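Local coordinates for protein endo-beta-1,2-glucanase (Talaromyces funiculosus, PDB 6IMV) that hydrolyses internal beta-1,2-glucosidic bonds in beta-1,2-glucan, as a fungal endo-acting glycoside hydrolase, at residues Met88-Ala93 against Ala117-Thr122; Gln125-Phe130 against Lys193-Trp198; Phe176-Glu181 against Ser452-Ala457; Tyr201-Ala206 against Gln259-Leu264. All coordinates share one frame; numbering follows the deposited sequence.

Interaction 1. Residues Met88-Ala93 against Ala117-Thr122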
# COMPACT_ATOMS: atom_id res chain seq x y z
N MET A 88 -6.05 3.10 6.88
CA MET A 88 -7.05 3.16 5.81
C MET A 88 -8.18 2.17 6.10
O MET A 88 -9.36 2.50 5.93
CB MET A 88 -6.41 2.84 4.44
CG MET A 88 -5.69 4.02 3.84
SD MET A 88 -5.11 3.71 2.14
CE MET A 88 -3.61 2.81 2.47
N LEU A 89 -7.83 0.95 6.53
CA LEU A 89 -8.82 -0.07 6.90
C LEU A 89 -9.71 0.48 8.02
O LEU A 89 -10.94 0.35 7.96
CB LEU A 89 -8.09 -1.34 7.33
CG LEU A 89 -8.91 -2.58 7.67
CD1 LEU A 89 -9.39 -2.56 9.10
CD2 LEU A 89 -10.07 -2.81 6.72
N TYR A 90 -9.08 1.09 9.03
CA TYR A 90 -9.80 1.62 10.19
C TYR A 90 -10.70 2.80 9.81
O TYR A 90 -11.73 3.01 10.45
CB TYR A 90 -8.83 2.02 11.31
CG TYR A 90 -8.09 0.88 11.97
CD1 TYR A 90 -8.54 -0.43 11.92
CD2 TYR A 90 -6.92 1.13 12.66
CE1 TYR A 90 -7.84 -1.46 12.52
CE2 TYR A 90 -6.20 0.11 13.27
CZ TYR A 90 -6.67 -1.18 13.21
OH TYR A 90 -5.95 -2.17 13.82
N ALA A 91 -10.32 3.57 8.78
CA ALA A 91 -11.15 4.67 8.30
C ALA A 91 -12.49 4.12 7.79
O ALA A 91 -13.55 4.64 8.15
CB ALA A 91 -10.42 5.46 7.24
N HIS A 92 -12.44 3.02 7.02
CA HIS A 92 -13.66 2.39 6.52
C HIS A 92 -14.46 1.77 7.68
O HIS A 92 -15.69 1.90 7.72
CB HIS A 92 -13.33 1.35 5.44
CG HIS A 92 -12.84 1.96 4.16
ND1 HIS A 92 -13.66 2.71 3.34
CD2 HIS A 92 -11.62 1.94 3.58
CE1 HIS A 92 -12.96 3.12 2.29
NE2 HIS A 92 -11.71 2.67 2.42
N ALA A 93 -13.75 1.10 8.60
CA ALA A 93 -14.37 0.41 9.72
C ALA A 93 -15.15 1.41 10.59
O ALA A 93 -16.32 1.16 10.93
CB ALA A 93 -13.34 -0.33 10.53
N ALA A 117 -11.72 2.40 16.62
CA ALA A 117 -11.54 3.58 17.48
C ALA A 117 -10.57 3.26 18.62
O ALA A 117 -9.66 4.02 18.92
CB ALA A 117 -12.88 4.05 18.01
N SER A 118 -10.76 2.10 19.24
CA SER A 118 -9.95 1.68 20.38
C SER A 118 -8.46 1.55 19.98
O SER A 118 -7.58 2.06 20.70
CB SER A 118 -10.47 0.41 20.95
OG SER A 118 -9.57 -0.09 21.90
N ILE A 119 -8.19 0.88 18.86
CA ILE A 119 -6.81 0.64 18.44
C ILE A 119 -6.17 1.99 18.05
O ILE A 119 -5.01 2.24 18.37
CB ILE A 119 -6.73 -0.41 17.31
CG1 ILE A 119 -7.20 -1.79 17.80
CG2 ILE A 119 -5.32 -0.47 16.75
CD1 ILE A 119 -7.53 -2.76 16.69
N MET A 120 -6.92 2.85 17.37
CA MET A 120 -6.39 4.13 16.90
C MET A 120 -6.08 5.06 18.09
O MET A 120 -5.17 5.88 18.02
CB MET A 120 -7.34 4.82 15.93
CG MET A 120 -7.31 4.22 14.53
SD MET A 120 -5.71 4.48 13.73
CE MET A 120 -5.85 6.18 13.20
N ASP A 121 -6.84 4.90 19.18
CA ASP A 121 -6.59 5.64 20.41
C ASP A 121 -5.27 5.17 21.03
O ASP A 121 -4.39 5.98 21.32
CB ASP A 121 -7.77 5.49 21.38
CG ASP A 121 -7.63 6.38 22.60
OD1 ASP A 121 -6.56 6.39 23.19
OD2 ASP A 121 -8.60 7.09 22.93
N THR A 122 -5.14 3.86 21.21
CA THR A 122 -3.90 3.26 21.73
C THR A 122 -2.72 3.66 20.84
O THR A 122 -1.67 4.04 21.35
CB THR A 122 -4.02 1.73 21.83
OG1 THR A 122 -5.19 1.43 22.58
CG2 THR A 122 -2.82 1.08 22.48

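Interaction 2. Residues Gln125-Phe130 against Lys193-Trp198. With NAG (2-acetamido-2-deoxy-beta-D-glucopyranose), chain F.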
# COMPACT_ATOMS: atom_id res chain seq x y z
N GLN A 125 -1.44 7.27 21.27
CA GLN A 125 -0.68 7.36 22.52
C GLN A 125 0.79 6.96 22.25
O GLN A 125 1.71 7.66 22.66
CB GLN A 125 -1.32 6.52 23.63
CG GLN A 125 -2.66 7.06 24.09
CD GLN A 125 -3.31 6.22 25.17
OE1 GLN A 125 -2.68 5.85 26.16
NE2 GLN A 125 -4.58 5.93 24.99
N THR A 126 0.98 5.86 21.52
CA THR A 126 2.31 5.33 21.19
C THR A 126 3.08 6.31 20.29
O THR A 126 4.28 6.56 20.52
CB THR A 126 2.20 3.95 20.55
OG1 THR A 126 1.42 3.13 21.43
CG2 THR A 126 3.56 3.33 20.28
N TYR A 127 2.41 6.85 19.27
CA TYR A 127 2.98 7.87 18.37
C TYR A 127 3.53 9.04 19.20
O TYR A 127 4.61 9.54 18.92
CB TYR A 127 1.95 8.40 17.38
CG TYR A 127 1.71 7.60 16.12
CD1 TYR A 127 1.70 6.21 16.11
CD2 TYR A 127 1.41 8.25 14.93
CE1 TYR A 127 1.44 5.50 14.94
CE2 TYR A 127 1.15 7.56 13.76
CZ TYR A 127 1.16 6.18 13.76
OH TYR A 127 0.90 5.52 12.60
N LEU A 128 2.75 9.47 20.21
CA LEU A 128 3.07 10.67 20.99
C LEU A 128 4.25 10.39 21.95
O LEU A 128 5.09 11.27 22.13
CB LEU A 128 1.82 11.15 21.74
CG LEU A 128 0.68 11.70 20.87
CD1 LEU A 128 -0.38 12.37 21.73
CD2 LEU A 128 1.17 12.69 19.82
N ARG A 129 4.31 9.19 22.54
CA ARG A 129 5.45 8.77 23.38
C ARG A 129 6.73 8.73 22.53
O ARG A 129 7.81 9.11 22.98
CB ARG A 129 5.21 7.40 24.02
CG ARG A 129 4.13 7.38 25.10
CD ARG A 129 4.17 6.10 25.94
NE ARG A 129 4.12 4.86 25.17
CZ ARG A 129 3.02 4.29 24.69
NH1 ARG A 129 1.83 4.85 24.90
NH2 ARG A 129 3.09 3.15 24.02
N PHE A 130 6.60 8.26 21.28
CA PHE A 130 7.73 8.20 20.36
C PHE A 130 8.24 9.62 20.05
O PHE A 130 9.44 9.86 20.01
CB PHE A 130 7.36 7.50 19.05
CG PHE A 130 8.51 7.43 18.07
CD1 PHE A 130 9.54 6.52 18.26
CD2 PHE A 130 8.57 8.29 16.99
CE1 PHE A 130 10.60 6.47 17.37
CE2 PHE A 130 9.63 8.24 16.10
CZ PHE A 130 10.64 7.33 16.29
N LYS A 193 -9.94 14.57 16.52
CA LYS A 193 -9.32 15.88 16.77
C LYS A 193 -7.91 15.70 17.34
O LYS A 193 -7.02 16.49 17.05
CB LYS A 193 -10.21 16.74 17.67
CG LYS A 193 -11.39 17.37 16.93
CD LYS A 193 -12.42 17.97 17.86
CE LYS A 193 -13.54 18.65 17.11
NZ LYS A 193 -14.34 19.53 17.99
N LYS A 194 -7.70 14.65 18.14
CA LYS A 194 -6.37 14.32 18.65
C LYS A 194 -5.45 13.89 17.50
O LYS A 194 -4.30 14.28 17.45
CB LYS A 194 -6.46 13.24 19.73
CG LYS A 194 -7.24 13.62 20.98
CD LYS A 194 -7.47 12.44 21.89
CE LYS A 194 -8.43 12.74 23.02
NZ LYS A 194 -8.48 11.61 23.97
N TRP A 195 -6.00 13.10 16.56
CA TRP A 195 -5.27 12.71 15.35
C TRP A 195 -4.99 13.93 14.47
O TRP A 195 -3.91 14.01 13.87
CB TRP A 195 -5.98 11.58 14.59
CG TRP A 195 -5.59 10.23 15.09
CD1 TRP A 195 -6.32 9.42 15.91
CD2 TRP A 195 -4.34 9.55 14.88
NE1 TRP A 195 -5.62 8.28 16.21
CE2 TRP A 195 -4.40 8.33 15.59
CE3 TRP A 195 -3.17 9.85 14.17
CZ2 TRP A 195 -3.35 7.41 15.59
CZ3 TRP A 195 -2.13 8.94 14.18
CH2 TRP A 195 -2.22 7.74 14.88
N GLN A 196 -5.93 14.88 14.42
CA GLN A 196 -5.76 16.11 13.65
C GLN A 196 -4.54 16.88 14.20
O GLN A 196 -3.72 17.39 13.44
CB GLN A 196 -7.05 16.94 13.64
CG GLN A 196 -6.96 18.25 12.86
CD GLN A 196 -7.15 18.11 11.36
OE1 GLN A 196 -8.12 17.52 10.88
NE2 GLN A 196 -6.22 18.68 10.60
N THR A 197 -4.42 16.93 15.53
CA THR A 197 -3.29 17.59 16.21
C THR A 197 -1.97 16.93 15.79
O THR A 197 -0.99 17.63 15.48
CB THR A 197 -3.49 17.58 17.72
OG1 THR A 197 -4.69 18.32 17.94
CG2 THR A 197 -2.35 18.21 18.49
N TRP A 198 -1.92 15.59 15.81
CA TRP A 198 -0.72 14.86 15.40
C TRP A 198 -0.39 15.22 13.94
O TRP A 198 0.73 15.59 13.62
CB TRP A 198 -0.87 13.34 15.60
CG TRP A 198 0.29 12.58 15.05
CD1 TRP A 198 1.47 12.31 15.68
CD2 TRP A 198 0.43 12.07 13.71
NE1 TRP A 198 2.33 11.68 14.83
CE2 TRP A 198 1.72 11.50 13.62
CE3 TRP A 198 -0.40 12.04 12.58
CZ2 TRP A 198 2.19 10.91 12.45
CZ3 TRP A 198 0.07 11.44 11.42
CH2 TRP A 198 1.34 10.89 11.36
C1 NAG F . 6.16 16.44 19.50
C2 NAG F . 4.89 17.17 19.83
C3 NAG F . 5.14 18.67 19.79
C4 NAG F . 6.30 19.05 20.70
C5 NAG F . 7.49 18.20 20.32
C6 NAG F . 8.75 18.48 21.15
C7 NAG F . 2.66 16.40 19.16
C8 NAG F . 1.80 16.09 17.97
N2 NAG F . 3.88 16.81 18.87
O3 NAG F . 3.95 19.34 20.18
O4 NAG F . 6.64 20.44 20.53
O5 NAG F . 7.11 16.84 20.47
O6 NAG F . 8.68 17.63 22.30
O7 NAG F . 2.24 16.31 20.29
O HOH W 1 4.80 11.11 16.40

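Interaction 3. Residues Phe176-Glu181 against Ser452-Ala457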
# COMPACT_ATOMS: atom_id res chain seq x y z
N PHE A 176 -8.96 9.03 7.83
CA PHE A 176 -9.50 8.49 9.07
C PHE A 176 -10.22 9.59 9.85
O PHE A 176 -11.30 9.36 10.41
CB PHE A 176 -8.42 7.86 9.94
CG PHE A 176 -8.93 7.41 11.28
CD1 PHE A 176 -9.55 6.18 11.42
CD2 PHE A 176 -8.85 8.25 12.38
CE1 PHE A 176 -10.06 5.79 12.65
CE2 PHE A 176 -9.35 7.85 13.61
CZ PHE A 176 -9.95 6.62 13.74
N ILE A 177 -9.59 10.76 9.92
CA ILE A 177 -10.13 11.92 10.62
C ILE A 177 -11.51 12.25 10.04
O ILE A 177 -12.46 12.43 10.80
CB ILE A 177 -9.17 13.12 10.55
CG1 ILE A 177 -7.97 12.91 11.48
CG2 ILE A 177 -9.89 14.43 10.84
CD1 ILE A 177 -6.78 13.76 11.11
N GLN A 178 -11.59 12.32 8.70
CA GLN A 178 -12.83 12.61 8.02
C GLN A 178 -13.88 11.53 8.35
O GLN A 178 -15.03 11.86 8.64
CB GLN A 178 -12.63 12.74 6.51
CG GLN A 178 -13.87 13.23 5.79
CD GLN A 178 -14.31 14.59 6.28
OE1 GLN A 178 -13.55 15.56 6.26
NE2 GLN A 178 -15.54 14.68 6.74
N ALA A 179 -13.48 10.26 8.27
CA ALA A 179 -14.40 9.15 8.52
C ALA A 179 -14.98 9.24 9.94
O ALA A 179 -16.17 9.08 10.13
CB ALA A 179 -13.69 7.83 8.32
N ALA A 180 -14.11 9.50 10.92
CA ALA A 180 -14.49 9.57 12.33
C ALA A 180 -15.48 10.73 12.55
O ALA A 180 -16.48 10.56 13.24
CB ALA A 180 -13.27 9.72 13.19
N GLU A 181 -15.19 11.88 11.94
CA GLU A 181 -16.04 13.07 12.09
C GLU A 181 -17.38 12.86 11.38
O GLU A 181 -18.41 13.30 11.90
CB GLU A 181 -15.28 14.32 11.65
CG GLU A 181 -14.18 14.69 12.63
CD GLU A 181 -13.20 15.77 12.19
OE1 GLU A 181 -13.35 16.30 11.08
OE2 GLU A 181 -12.27 16.06 12.98
N SER A 452 -11.09 13.23 -0.61
CA SER A 452 -11.71 14.21 -1.50
C SER A 452 -12.70 15.11 -0.72
O SER A 452 -12.76 16.33 -0.92
CB SER A 452 -12.38 13.48 -2.66
OG SER A 452 -13.17 14.35 -3.42
N GLN A 453 -13.48 14.50 0.18
CA GLN A 453 -14.46 15.25 0.98
C GLN A 453 -13.75 16.34 1.80
O GLN A 453 -14.15 17.51 1.81
CB GLN A 453 -15.23 14.29 1.87
CG GLN A 453 -16.34 14.95 2.67
CD GLN A 453 -16.85 14.00 3.73
OE1 GLN A 453 -16.60 12.80 3.68
NE2 GLN A 453 -17.58 14.55 4.69
N LYS A 454 -12.68 15.94 2.49
CA LYS A 454 -11.94 16.82 3.39
C LYS A 454 -11.16 17.86 2.58
O LYS A 454 -11.09 19.03 2.96
CB LYS A 454 -11.06 15.96 4.31
CG LYS A 454 -10.39 16.69 5.47
CD LYS A 454 -9.75 15.72 6.45
CE LYS A 454 -8.80 16.39 7.43
NZ LYS A 454 -9.49 17.40 8.27
N MET A 455 -10.60 17.44 1.44
CA MET A 455 -9.89 18.36 0.54
C MET A 455 -10.84 19.47 0.06
O MET A 455 -10.46 20.64 0.00
CB MET A 455 -9.30 17.63 -0.67
CG MET A 455 -8.11 16.75 -0.33
SD MET A 455 -7.42 15.98 -1.83
CE MET A 455 -6.34 17.29 -2.38
N LYS A 456 -12.07 19.09 -0.29
CA LYS A 456 -13.09 20.05 -0.74
C LYS A 456 -13.43 21.01 0.40
O LYS A 456 -13.49 22.22 0.20
CB LYS A 456 -14.33 19.33 -1.26
CG LYS A 456 -14.16 18.74 -2.65
CD LYS A 456 -15.27 17.80 -3.06
CE LYS A 456 -15.08 17.26 -4.46
NZ LYS A 456 -16.08 16.22 -4.78
N ALA A 457 -13.61 20.47 1.61
CA ALA A 457 -13.92 21.28 2.79
C ALA A 457 -12.77 22.25 3.11
O ALA A 457 -13.02 23.33 3.61
CB ALA A 457 -14.27 20.39 3.95
O HOH W 2 -12.13 16.40 8.53

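Interaction 4. Residues Tyr201-Ala206 against Gln259-Leu264. With NAG (2-acetamido-2-deoxy-beta-D-glucopyranose), chain F.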
# COMPACT_ATOMS: atom_id res chain seq x y z
N TYR A 201 0.90 18.74 13.25
CA TYR A 201 2.26 19.01 13.70
C TYR A 201 3.26 18.71 12.57
O TYR A 201 4.24 19.47 12.38
CB TYR A 201 2.58 18.23 14.98
CG TYR A 201 4.00 18.42 15.44
CD1 TYR A 201 4.46 19.65 15.86
CD2 TYR A 201 4.90 17.37 15.40
CE1 TYR A 201 5.77 19.84 16.26
CE2 TYR A 201 6.21 17.53 15.81
CZ TYR A 201 6.65 18.78 16.23
OH TYR A 201 7.94 18.93 16.61
N THR A 202 3.02 17.65 11.79
CA THR A 202 3.92 17.29 10.68
C THR A 202 3.98 18.41 9.62
O THR A 202 4.98 18.55 8.93
CB THR A 202 3.53 15.98 9.98
OG1 THR A 202 2.29 16.16 9.28
CG2 THR A 202 3.45 14.82 10.95
N LYS A 203 2.89 19.18 9.49
CA LYS A 203 2.82 20.28 8.51
C LYS A 203 3.89 21.33 8.84
O LYS A 203 4.52 21.90 7.92
CB LYS A 203 1.43 20.92 8.49
CG LYS A 203 0.27 19.97 8.20
CD LYS A 203 -1.08 20.68 8.19
CE LYS A 203 -2.22 19.79 7.76
NZ LYS A 203 -3.52 20.34 8.22
N THR A 204 4.12 21.55 10.14
CA THR A 204 5.06 22.57 10.64
C THR A 204 6.53 22.13 10.46
O THR A 204 7.40 22.99 10.41
CB THR A 204 4.77 22.94 12.10
OG1 THR A 204 5.20 21.88 12.96
CG2 THR A 204 3.31 23.25 12.35
N THR A 205 6.80 20.83 10.37
CA THR A 205 8.18 20.32 10.30
C THR A 205 8.55 19.80 8.90
O THR A 205 9.74 19.61 8.63
CB THR A 205 8.41 19.23 11.36
OG1 THR A 205 7.51 18.16 11.08
CG2 THR A 205 8.21 19.74 12.77
N ALA A 206 7.57 19.59 8.01
CA ALA A 206 7.77 18.83 6.75
C ALA A 206 8.84 19.47 5.86
O ALA A 206 9.76 18.78 5.41
CB ALA A 206 6.47 18.71 6.00
N GLN A 259 3.24 20.65 -0.71
CA GLN A 259 2.59 21.71 -1.48
C GLN A 259 1.45 22.34 -0.66
O GLN A 259 1.38 23.56 -0.55
CB GLN A 259 2.02 21.20 -2.80
CG GLN A 259 1.06 22.19 -3.44
CD GLN A 259 0.79 21.90 -4.89
OE1 GLN A 259 1.42 21.04 -5.50
NE2 GLN A 259 -0.14 22.64 -5.47
N PHE A 260 0.54 21.52 -0.13
CA PHE A 260 -0.64 22.05 0.51
C PHE A 260 -0.34 22.60 1.91
O PHE A 260 -0.97 23.57 2.29
CB PHE A 260 -1.74 20.99 0.59
CG PHE A 260 -2.30 20.60 -0.76
CD1 PHE A 260 -2.72 21.57 -1.65
CD2 PHE A 260 -2.42 19.27 -1.12
CE1 PHE A 260 -3.25 21.22 -2.88
CE2 PHE A 260 -2.95 18.92 -2.35
CZ PHE A 260 -3.36 19.89 -3.24
N PHE A 261 0.60 22.00 2.65
CA PHE A 261 0.70 22.24 4.09
C PHE A 261 2.09 22.67 4.57
O PHE A 261 2.25 23.01 5.74
CB PHE A 261 0.29 20.97 4.85
CG PHE A 261 -1.11 20.51 4.53
CD1 PHE A 261 -2.18 21.36 4.73
CD2 PHE A 261 -1.34 19.23 4.05
CE1 PHE A 261 -3.47 20.95 4.44
CE2 PHE A 261 -2.63 18.82 3.76
CZ PHE A 261 -3.69 19.68 3.95
N GLY A 262 3.10 22.66 3.69
CA GLY A 262 4.48 22.80 4.09
C GLY A 262 4.92 24.25 4.27
O GLY A 262 5.99 24.48 4.82
N GLY A 263 4.12 25.21 3.78
CA GLY A 263 4.46 26.63 3.78
C GLY A 263 5.46 26.99 2.68
O GLY A 263 6.26 27.90 2.85
N LEU A 264 5.42 26.27 1.56
CA LEU A 264 6.31 26.59 0.43
C LEU A 264 5.76 27.81 -0.32
O LEU A 264 4.56 28.01 -0.37
CB LEU A 264 6.39 25.38 -0.51
CG LEU A 264 7.53 24.39 -0.26
CD1 LEU A 264 7.48 23.82 1.15
CD2 LEU A 264 7.49 23.26 -1.28
C1 NAG F . 6.16 16.44 19.50
C2 NAG F . 4.89 17.17 19.83
C3 NAG F . 5.14 18.67 19.79
C4 NAG F . 6.30 19.05 20.70
C5 NAG F . 7.49 18.20 20.32
C6 NAG F . 8.75 18.48 21.15
C7 NAG F . 2.66 16.40 19.16
C8 NAG F . 1.80 16.09 17.97
N2 NAG F . 3.88 16.81 18.87
O3 NAG F . 3.95 19.34 20.18
O4 NAG F . 6.64 20.44 20.53
O5 NAG F . 7.11 16.84 20.47
O6 NAG F . 8.68 17.63 22.30
O7 NAG F . 2.24 16.31 20.29
O HOH W 3 6.84 22.58 6.75

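Interaction 1. Residues Met88-Ala93 against Ala117-Thr122
A Met-aromatic contact between Y90 and M120 joins helix 80-94 to helix 112-133. Both helices are probably part of the (alpha/alpha)6 barrel known for this glycoside hydrolase family. Within 88-93, Y90 makes the contact. Its CG lies beside the backbone N (chi1 -67°), which turns the ring into the gap between the helices. M120 CG approaches Y90 CD2 obliquely at 3.6 Å. The M120 chain then bends at chi2 and chi3, so SD sits at the ring edge, 5.1 Å from the Y90 ring centroid and 81° off the ring normal. I119 works on the outer end of the phenol, and its side chain crosses that of Y90 at about a right angle. Its CG2 branch lies 3.6 Å from Y90 CE2. Its CD1 lies 3.3 Å from Y90 OH, so the two branches of I119 both pack against the hydroxyl end. That hydroxyl hydrogen bonds to H45 and to Q86, so its polar needs are met beside apolar neighbours. The two bonds hold the hydroxyl end of the ring. With Y90 cut back to an alanine, a gap would probably open beside I119 and M120, and H45 and Q86 would lose their phenol partner. The nearest backbones are those of Y90 and A117, whose CA atoms are 7.7 Å apart. Helix 163-182 packs against both helices, where F176 touches A91 and M120. Helix 186-210 backs helix 112-133 through F188 and L191, and helix 98-104 covers L89 and A93.

Interaction 2. Residues Gln125-Phe130 against Lys193-Trp198
L128 and W198 mark where segments 125-130 and 193-198 come nearest, with CA atoms 7.9 Å apart. The two helical segments run in nearly the same direction, at 29°. Their axes approach to 11.3 Å, a distance filled by large side chains. Y127, W195 and W198 form an aromatic cluster between helices 112-133 and 186-210, probably within the (alpha/alpha)6 barrel known for this family. Y127 is its centre and takes part in two edge-to-face (T-shaped) pairs. In the first, the edge of W195 points at the face of Y127. W195 CH2 lies 3.6 Å from Y127 CE2, and the planes stand at 79°. In the second, Y127 is the edge. Its CD2 sits over the W198 indole, 3.5 Å from W198 CE2. W195 CZ3 also comes over this ring, so W198 has both Y127 CD2 and W195 CZ3 over a face. W198 has its CG anti to the backbone N (chi1 174°), which turns an indole face to the Y127 edge. Polar ends point elsewhere: Y127 OH hydrogen bonds to E83, and W195 NE1 to M120 O. L170 of helix 163-182 also touches W198, and V173 touches W195. Beside the cluster, L128 CD2 rests at the edge of W198, 4.2 Å from its CD1. The same methyl lies 3.8 Å from NAG O7, on a glycan carried by the protein itself. A water molecule sits at the edge of the W198 indole, in its plane. It accepts from W198 NE1 at 3.0 Å and donates to Y127 O.

Interaction 3. Residues Phe176-Glu181 against Ser452-Ala457
Q178 reaches between Q453 and K454, and its amide meets each in a different way. The side chains of Q178 and Q453 cross at about a right angle, with their amide planes 43° apart. Q178 NE2 and Q453 NE2 stand 2.9 Å apart as two donors, so this is no hydrogen bond, and the close approach is doubtful. Both amides look to the same outside residue instead. N182 accepts from Q178 NE2 and donates to Q453 OE1. Q178 CG is anti to the backbone N (chi1 -172°), and a bend at chi2 turns the carbonyl the other way, onto the K454 chain. Q178 OE1 lies 3.2 Å from K454 CB and 3.4 Å from K454 CG. Segments 176-181 and 452-457, on helices 163-182 and 448-457, cross at 89°, with axes 9.7 Å apart, probably in the helical barrel of the enzyme. K454 runs obliquely past Q178 and bends only at chi4. That bend puts NZ 3.9 Å from I177 CG2. A water gathers the polar ends. It donates to Q178 OE1 and to E181 OE1, and accepts from K454 NZ, each at 2.8 Å. The carboxylate of E181 would probably help to balance the lysine charge through this water. K454 NZ also forms a salt bridge with E458, hydrogen bonds to Q196 OE1 and makes a cation-pi contact with Y174.

Interaction 4. Residues Tyr201-Ala206 against Gln259-Leu264
K203 lies over a face of the F261 ring, and carbon and charge both take part. The CH-pi part is closer: K203 CE is 3.5 Å from the ring centroid of F261, 17° off the normal. The cation-pi part follows, with K203 NZ 4.1 Å from the same centroid. The lysine chain is extended beyond CG, so CG and CD also pass along F261 CB before CE reaches the ring. F260 CB covers the opposite face of F261, so that ring is held from both sides. The ammonium is further held by a salt bridge to D200. Backbone polar contacts go through water. K203 O and F261 O are two acceptors 3.3 Å apart and do not bond. A water instead donates to K203 O at 2.7 Å and to G262 O at 2.8 Å, tying helix 186-210 to the backbone at G262. Within the first helix, T204 OG1 donates to Y201 O at 2.7 Å, in the carbonyl plane and on a lone pair. The carbohydrate contact is made by Y201, away from F261. Its ring packs one face on NAG, with CD2 3.7 Å from NAG N2 and CE2 3.8 Å from NAG C1. Were a serine to stand at Y201, the sugar is likely to lose this aromatic face and become freer to move. Around the contact, W171 and Y174 of helix 163-182 and W257 of helix 252-261 pack on F261. F260 lies against T463 and F464 of helix 461-475.

The four contacts join helices that mostly do not follow one another in the chain. Interactions 1 and 2 share helix 112-133, and their centres are 13 Å apart. Interactions 2 and 4 share helix 186-210, at 17 Å, and both touch the NAG of one glycan. Interaction 3 brings helix 448-457 from far along the chain onto helix 163-182. It closes a loop of 270 residues, inside which interaction 4 is nested. Interactions 2 and 3 cross in sequence. Interactions 1 and 4 do not touch, but interaction 3 touches all the others. Helices 80-94, 112-133, 163-182, 186-210, 252-261 and 448-457 thus form one packed cluster.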